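Local structure of hemolysin activator protein CdiB (Acinetobacter baumannii ACICU, 6WIL) at residues 373-387 against 412-426. The protein probably acts as the outer-membrane TpsB transporter of a contact-dependent growth inhibition system, secreting its partner toxin protein across the outer membrane. Sequence-based numbering, arbitrary orientation.
Sequences NAVLDGSIDYRRGMG and SRAPLWSADLRYTTP. With C8E ((hydroxyethyloxy)tri(ethyloxy)octane), chain D.
Arg422 meets Asp377 side-on; the two form a hydrogen-bonded pair of antiparallel strands 374-386 and 414-429. NE of Arg422 donates to OD1 of Asp377 at 3.1 Å, on the syn lone pair. NH2 of Arg422 reaches the same OD1 at 3.3 Å, but from above the carboxylate plane. OD1 lies in the guanidinium plane, while the two flat groups are turned 80° apart. Asp377 holds CG between its backbone N and carbonyl carbon (chi1 65°), which brings the carboxylate over to Arg422. On the other face of the sheet, Tyr382 presents its ring edge to the face of Trp417, a T-shaped stack with CD1 of Tyr382 3.4 Å from CE2 of Trp417. The detergent C8E lies over the opposite indole face, and C4 of C8E is 3.7 Å from CB of Ala419. The two strands are neighbours in the closed 16-stranded antiparallel barrel of this Omp85-superfamily protein. Leu376, Ile380, Trp417 and Leu421 share the detergent-bearing face, consistent with a lipid-facing wall. The polar face carrying Asp377, Asp381, Asp420 and Arg422 is then probably the lumen side, where Arg422 has a second salt bridge to Asp27 of helix 8-27. There a water lies 2.6 Å from OD1 of Asp381 and 2.9 Å from O of Leu416, bridging the two strands. Asn362 and Tyr334 also hydrogen-bond to the Asp381 carboxylate. Farther out, Asp420 pairs with Arg441, and Arg383 with Asp453.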
loop_
_atom_site.group_PDB
_atom_site.type_symbol
_atom_site.label_atom_id
_atom_site.label_comp_id
_atom_site.label_asym_id
_atom_site.label_seq_id
_atom_site.Cartn_x
_atom_site.Cartn_y
_atom_site.Cartn_z
ATOM N N ASN A 373 1.128 -17.414 1.471
ATOM C CA ASN A 373 2.256 -16.497 1.432
ATOM C C ASN A 373 2.175 -15.533 0.257
ATOM O O ASN A 373 3.154 -14.832 -0.027
ATOM C CB ASN A 373 3.570 -17.277 1.379
ATOM C CG ASN A 373 3.623 -18.396 2.397
ATOM O OD1 ASN A 373 3.838 -19.557 2.048
ATOM N ND2 ASN A 373 3.423 -18.054 3.666
ATOM N N ALA A 374 1.040 -15.487 -0.436
ATOM C CA ALA A 374 0.865 -14.602 -1.575
ATOM C C ALA A 374 0.246 -13.284 -1.130
ATOM O O ALA A 374 -0.611 -13.252 -0.241
ATOM C CB ALA A 374 -0.011 -15.257 -2.644
ATOM N N VAL A 375 0.689 -12.196 -1.753
ATOM C CA VAL A 375 0.198 -10.856 -1.461
ATOM C C VAL A 375 -0.367 -10.267 -2.745
ATOM O O VAL A 375 0.283 -10.323 -3.796
ATOM C CB VAL A 375 1.305 -9.954 -0.885
ATOM C CG1 VAL A 375 0.716 -8.642 -0.386
ATOM C CG2 VAL A 375 2.054 -10.671 0.229
ATOM N N LEU A 376 -1.572 -9.712 -2.661
ATOM C CA LEU A 376 -2.198 -9.018 -3.779
ATOM C C LEU A 376 -2.638 -7.643 -3.306
ATOM O O LEU A 376 -3.380 -7.533 -2.324
ATOM C CB LEU A 376 -3.395 -9.800 -4.326
ATOM C CG LEU A 376 -4.179 -9.091 -5.434
ATOM C CD1 LEU A 376 -3.424 -9.149 -6.751
ATOM C CD2 LEU A 376 -5.580 -9.672 -5.581
ATOM N N ASP A 377 -2.183 -6.598 -3.994
ATOM C CA ASP A 377 -2.564 -5.246 -3.622
ATOM C C ASP A 377 -2.702 -4.389 -4.870
ATOM O O ASP A 377 -2.015 -4.601 -5.873
ATOM C CB ASP A 377 -1.555 -4.616 -2.657
ATOM C CG ASP A 377 -0.193 -4.426 -3.280
ATOM O OD1 ASP A 377 0.032 -3.373 -3.915
ATOM O OD2 ASP A 377 0.657 -5.330 -3.135
ATOM N N GLY A 378 -3.598 -3.414 -4.792
ATOM C CA GLY A 378 -3.805 -2.517 -5.909
ATOM C C GLY A 378 -4.639 -1.329 -5.494
ATOM O O GLY A 378 -5.123 -1.237 -4.361
ATOM N N SER A 379 -4.802 -0.409 -6.439
ATOM C CA SER A 379 -5.572 0.797 -6.192
ATOM C C SER A 379 -6.233 1.236 -7.487
ATOM O O SER A 379 -5.829 0.838 -8.584
ATOM C CB SER A 379 -4.695 1.924 -5.634
ATOM O OG SER A 379 -3.589 2.175 -6.484
ATOM N N ILE A 380 -7.273 2.049 -7.341
ATOM C CA ILE A 380 -7.898 2.749 -8.453
ATOM C C ILE A 380 -8.102 4.193 -8.024
ATOM O O ILE A 380 -8.537 4.460 -6.898
ATOM C CB ILE A 380 -9.234 2.103 -8.877
ATOM C CG1 ILE A 380 -9.077 0.588 -9.000
ATOM C CG2 ILE A 380 -9.694 2.677 -10.207
ATOM C CD1 ILE A 380 -10.366 -0.176 -8.837
ATOM N N ASP A 381 -7.778 5.122 -8.918
ATOM C CA ASP A 381 -7.719 6.539 -8.596
ATOM C C ASP A 381 -8.511 7.338 -9.621
ATOM O O ASP A 381 -8.458 7.054 -10.821
ATOM C CB ASP A 381 -6.250 7.009 -8.547
ATOM C CG ASP A 381 -6.108 8.488 -8.231
ATOM O OD1 ASP A 381 -6.234 9.312 -9.162
ATOM O OD2 ASP A 381 -5.865 8.828 -7.053
ATOM N N TYR A 382 -9.256 8.329 -9.134
ATOM C CA TYR A 382 -9.966 9.283 -9.975
ATOM C C TYR A 382 -9.368 10.659 -9.734
ATOM O O TYR A 382 -9.327 11.127 -8.591
ATOM C CB TYR A 382 -11.465 9.290 -9.672
ATOM C CG TYR A 382 -12.263 10.229 -10.553
ATOM C CD1 TYR A 382 -12.677 9.837 -11.820
ATOM C CD2 TYR A 382 -12.606 11.503 -10.120
ATOM C CE1 TYR A 382 -13.408 10.689 -12.633
ATOM C CE2 TYR A 382 -13.339 12.359 -10.923
ATOM C CZ TYR A 382 -13.735 11.947 -12.178
ATOM O OH TYR A 382 -14.461 12.796 -12.981
ATOM N N ARG A 383 -8.909 11.302 -10.801
ATOM C CA ARG A 383 -8.251 12.595 -10.702
ATOM C C ARG A 383 -9.022 13.637 -11.500
ATOM O O ARG A 383 -9.577 13.337 -12.562
ATOM C CB ARG A 383 -6.801 12.512 -11.197
ATOM C CG ARG A 383 -5.957 13.718 -10.837
ATOM C CD ARG A 383 -5.577 14.511 -12.065
ATOM N NE ARG A 383 -4.300 14.084 -12.625
ATOM C CZ ARG A 383 -3.793 14.555 -13.758
ATOM N NH1 ARG A 383 -4.464 15.462 -14.456
ATOM N NH2 ARG A 383 -2.622 14.118 -14.199
ATOM N N ARG A 384 -9.058 14.857 -10.967
ATOM C CA ARG A 384 -9.654 16.011 -11.626
ATOM C C ARG A 384 -8.768 17.214 -11.355
ATOM O O ARG A 384 -8.412 17.469 -10.202
ATOM C CB ARG A 384 -11.075 16.273 -11.115
ATOM C CG ARG A 384 -12.150 15.470 -11.820
ATOM C CD ARG A 384 -12.781 16.276 -12.934
ATOM N NE ARG A 384 -13.319 17.536 -12.431
ATOM C CZ ARG A 384 -14.517 17.666 -11.874
ATOM N NH1 ARG A 384 -15.312 16.610 -11.749
ATOM N NH2 ARG A 384 -14.921 18.853 -11.444
ATOM N N GLY A 385 -8.414 17.948 -12.402
ATOM C CA GLY A 385 -7.461 19.034 -12.266
ATOM C C GLY A 385 -7.824 20.228 -13.121
ATOM O O GLY A 385 -8.398 20.096 -14.205
HETATM N N MSE A 386 -7.472 21.407 -12.613
HETATM C CA MSE A 386 -7.644 22.672 -13.333
HETATM C C MSE A 386 -6.384 23.008 -14.137
HETATM O O MSE A 386 -5.371 22.330 -14.012
HETATM C CB MSE A 386 -7.944 23.822 -12.372
HETATM C CG MSE A 386 -9.058 23.565 -11.378
HETATM SE SE MSE A 386 -9.777 25.234 -10.654
HETATM C CE MSE A 386 -9.126 25.122 -8.820
ATOM N N GLY A 387 -6.467 24.059 -14.951
ATOM C CA GLY A 387 -5.352 24.496 -15.764
ATOM C C GLY A 387 -5.148 25.986 -15.618
ATOM O O GLY A 387 -5.841 26.659 -14.845
ATOM N N SER A 412 -9.385 22.476 -16.533
ATOM C CA SER A 412 -10.754 22.617 -17.017
ATOM C C SER A 412 -11.504 21.289 -17.004
ATOM O O SER A 412 -11.894 20.780 -18.057
ATOM C CB SER A 412 -10.766 23.202 -18.433
ATOM O OG SER A 412 -10.788 24.618 -18.401
ATOM N N ARG A 413 -11.705 20.739 -15.807
ATOM C CA ARG A 413 -12.441 19.490 -15.607
ATOM C C ARG A 413 -11.871 18.371 -16.478
ATOM O O ARG A 413 -12.540 17.815 -17.350
ATOM C CB ARG A 413 -13.936 19.685 -15.875
ATOM C CG ARG A 413 -14.620 20.638 -14.914
ATOM C CD ARG A 413 -16.088 20.817 -15.265
ATOM N NE ARG A 413 -16.852 19.580 -15.124
ATOM C CZ ARG A 413 -17.536 19.245 -14.033
ATOM N NH1 ARG A 413 -18.208 18.101 -13.993
ATOM N NH2 ARG A 413 -17.549 20.055 -12.985
ATOM N N ALA A 414 -10.601 18.050 -16.222
ATOM C CA ALA A 414 -9.910 16.989 -16.943
ATOM C C ALA A 414 -9.912 15.726 -16.091
ATOM O O ALA A 414 -9.113 15.621 -15.146
ATOM C CB ALA A 414 -8.478 17.410 -17.285
ATOM N N PRO A 415 -10.782 14.748 -16.369
ATOM C CA PRO A 415 -10.835 13.544 -15.529
ATOM C C PRO A 415 -9.865 12.466 -15.983
ATOM O O PRO A 415 -9.804 12.128 -17.169
ATOM C CB PRO A 415 -12.289 13.088 -15.683
ATOM C CG PRO A 415 -12.640 13.498 -17.083
ATOM C CD PRO A 415 -11.838 14.748 -17.397
ATOM N N LEU A 416 -9.098 11.918 -15.046
ATOM C CA LEU A 416 -8.146 10.857 -15.335
ATOM C C LEU A 416 -8.414 9.676 -14.417
ATOM O O LEU A 416 -8.552 9.846 -13.202
ATOM C CB LEU A 416 -6.704 11.340 -15.163
ATOM C CG LEU A 416 -5.656 10.358 -15.689
ATOM C CD1 LEU A 416 -5.793 10.219 -17.193
ATOM C CD2 LEU A 416 -4.247 10.779 -15.306
ATOM N N TRP A 417 -8.496 8.488 -15.004
ATOM C CA TRP A 417 -8.644 7.248 -14.258
ATOM C C TRP A 417 -7.301 6.539 -14.203
ATOM O O TRP A 417 -6.658 6.337 -15.237
ATOM C CB TRP A 417 -9.695 6.342 -14.901
ATOM C CG TRP A 417 -11.089 6.817 -14.688
ATOM C CD1 TRP A 417 -11.785 7.692 -15.466
ATOM C CD2 TRP A 417 -11.963 6.446 -13.616
ATOM N NE1 TRP A 417 -13.041 7.890 -14.946
ATOM C CE2 TRP A 417 -13.177 7.134 -13.812
ATOM C CE3 TRP A 417 -11.839 5.596 -12.513
ATOM C CZ2 TRP A 417 -14.257 7.003 -12.943
ATOM C CZ3 TRP A 417 -12.914 5.465 -11.652
ATOM C CH2 TRP A 417 -14.107 6.165 -11.872
ATOM N N SER A 418 -6.877 6.174 -12.999
ATOM C CA SER A 418 -5.623 5.469 -12.798
ATOM C C SER A 418 -5.880 4.211 -11.985
ATOM O O SER A 418 -6.757 4.179 -11.117
ATOM C CB SER A 418 -4.588 6.349 -12.091
ATOM O OG SER A 418 -4.149 7.389 -12.946
ATOM N N ALA A 419 -5.108 3.171 -12.279
ATOM C CA ALA A 419 -5.281 1.898 -11.602
ATOM C C ALA A 419 -3.927 1.229 -11.437
ATOM O O ALA A 419 -2.990 1.484 -12.200
ATOM C CB ALA A 419 -6.246 0.988 -12.363
ATOM N N ASP A 420 -3.840 0.367 -10.429
ATOM C CA ASP A 420 -2.603 -0.306 -10.077
ATOM C C ASP A 420 -2.923 -1.695 -9.561
ATOM O O ASP A 420 -3.942 -1.910 -8.903
ATOM C CB ASP A 420 -1.825 0.470 -9.013
ATOM C CG ASP A 420 -1.057 1.621 -9.595
ATOM O OD1 ASP A 420 -0.106 1.350 -10.353
ATOM O OD2 ASP A 420 -1.417 2.786 -9.318
ATOM N N LEU A 421 -2.036 -2.637 -9.863
ATOM C CA LEU A 421 -2.196 -3.996 -9.373
ATOM C C LEU A 421 -0.822 -4.622 -9.218
ATOM O O LEU A 421 0.014 -4.514 -10.120
ATOM C CB LEU A 421 -3.063 -4.826 -10.322
ATOM C CG LEU A 421 -3.646 -6.108 -9.732
ATOM C CD1 LEU A 421 -5.026 -6.359 -10.313
ATOM C CD2 LEU A 421 -2.730 -7.291 -9.999
ATOM N N ARG A 422 -0.593 -5.264 -8.076
ATOM C CA ARG A 422 0.650 -5.980 -7.836
ATOM C C ARG A 422 0.337 -7.328 -7.210
ATOM O O ARG A 422 -0.592 -7.449 -6.405
ATOM C CB ARG A 422 1.599 -5.181 -6.933
ATOM C CG ARG A 422 2.081 -3.875 -7.547
ATOM C CD ARG A 422 3.185 -3.256 -6.713
ATOM N NE ARG A 422 2.760 -3.033 -5.334
ATOM C CZ ARG A 422 3.568 -2.638 -4.356
ATOM N NH1 ARG A 422 4.854 -2.424 -4.600
ATOM N NH2 ARG A 422 3.090 -2.461 -3.131
ATOM N N TYR A 423 1.113 -8.341 -7.589
ATOM C CA TYR A 423 0.937 -9.688 -7.063
ATOM C C TYR A 423 2.298 -10.325 -6.832
ATOM O O TYR A 423 3.181 -10.243 -7.693
ATOM C CB TYR A 423 0.101 -10.550 -8.016
ATOM C CG TYR A 423 -0.128 -11.963 -7.532
ATOM C CD1 TYR A 423 -1.043 -12.234 -6.523
ATOM C CD2 TYR A 423 0.562 -13.030 -8.092
ATOM C CE1 TYR A 423 -1.259 -13.523 -6.083
ATOM C CE2 TYR A 423 0.352 -14.326 -7.656
ATOM C CZ TYR A 423 -0.559 -14.565 -6.653
ATOM O OH TYR A 423 -0.778 -15.850 -6.212
ATOM N N THR A 424 2.458 -10.961 -5.673
ATOM C CA THR A 424 3.695 -11.622 -5.285
ATOM C C THR A 424 3.357 -12.963 -4.657
ATOM O O THR A 424 2.424 -13.060 -3.856
ATOM C CB THR A 424 4.498 -10.764 -4.290
ATOM O OG1 THR A 424 5.162 -9.710 -4.990
ATOM C CG2 THR A 424 5.531 -11.596 -3.548
ATOM N N THR A 425 4.107 -13.998 -5.027
ATOM C CA THR A 425 3.979 -15.287 -4.366
ATOM C C THR A 425 5.290 -16.040 -4.487
ATOM O O THR A 425 6.007 -15.885 -5.485
ATOM C CB THR A 425 2.837 -16.132 -4.954
ATOM O OG1 THR A 425 2.703 -17.343 -4.198
ATOM C CG2 THR A 425 3.112 -16.479 -6.406
ATOM N N PRO A 426 5.652 -16.826 -3.480
ATOM C CA PRO A 426 6.736 -17.792 -3.647
ATOM C C PRO A 426 6.228 -19.063 -4.310
ATOM O O PRO A 426 5.034 -19.362 -4.314
ATOM C CB PRO A 426 7.189 -18.063 -2.209
ATOM C CG PRO A 426 5.953 -17.860 -1.401
ATOM C CD PRO A 426 5.191 -16.748 -2.082
HETATM C C1 C8E D . -12.761 2.197 -14.012
HETATM C C2 C8E D . -11.427 2.551 -14.667
HETATM C C3 C8E D . -10.271 2.102 -13.775
HETATM C C4 C8E D . -8.944 2.410 -14.466
HETATM C C5 C8E D . -8.768 1.488 -15.669
HETATM C C6 C8E D . -7.550 1.944 -16.467
HETATM C C7 C8E D . -6.908 0.735 -17.142
HETATM C C8 C8E D . -7.450 0.589 -18.561
HETATM O O9 C8E D . -6.380 0.691 -19.457
HETATM C C10 C8E D . -6.736 0.599 -20.807
HETATM C C11 C8E D . -5.543 0.997 -21.673
HETATM O O12 C8E D . -5.376 0.062 -22.702
HETATM C C13 C8E D . -4.471 0.458 -23.695
HETATM C C14 C8E D . -4.392 -0.616 -24.780
HETATM O O15 C8E D . -4.745 -1.864 -24.251
HETATM C C16 C8E D . -4.576 -2.928 -25.146
HETATM C C17 C8E D . -4.477 -4.250 -24.382
HETATM O O18 C8E D . -5.697 -4.544 -23.759
HETATM C C19 C8E D . -5.804 -5.866 -23.311
HETATM C C20 C8E D . -6.054 -5.891 -21.802
HETATM O O21 C8E D . -7.197 -5.142 -21.493
HETATM O O HOH W 1 -6.047 9.324 -11.766
#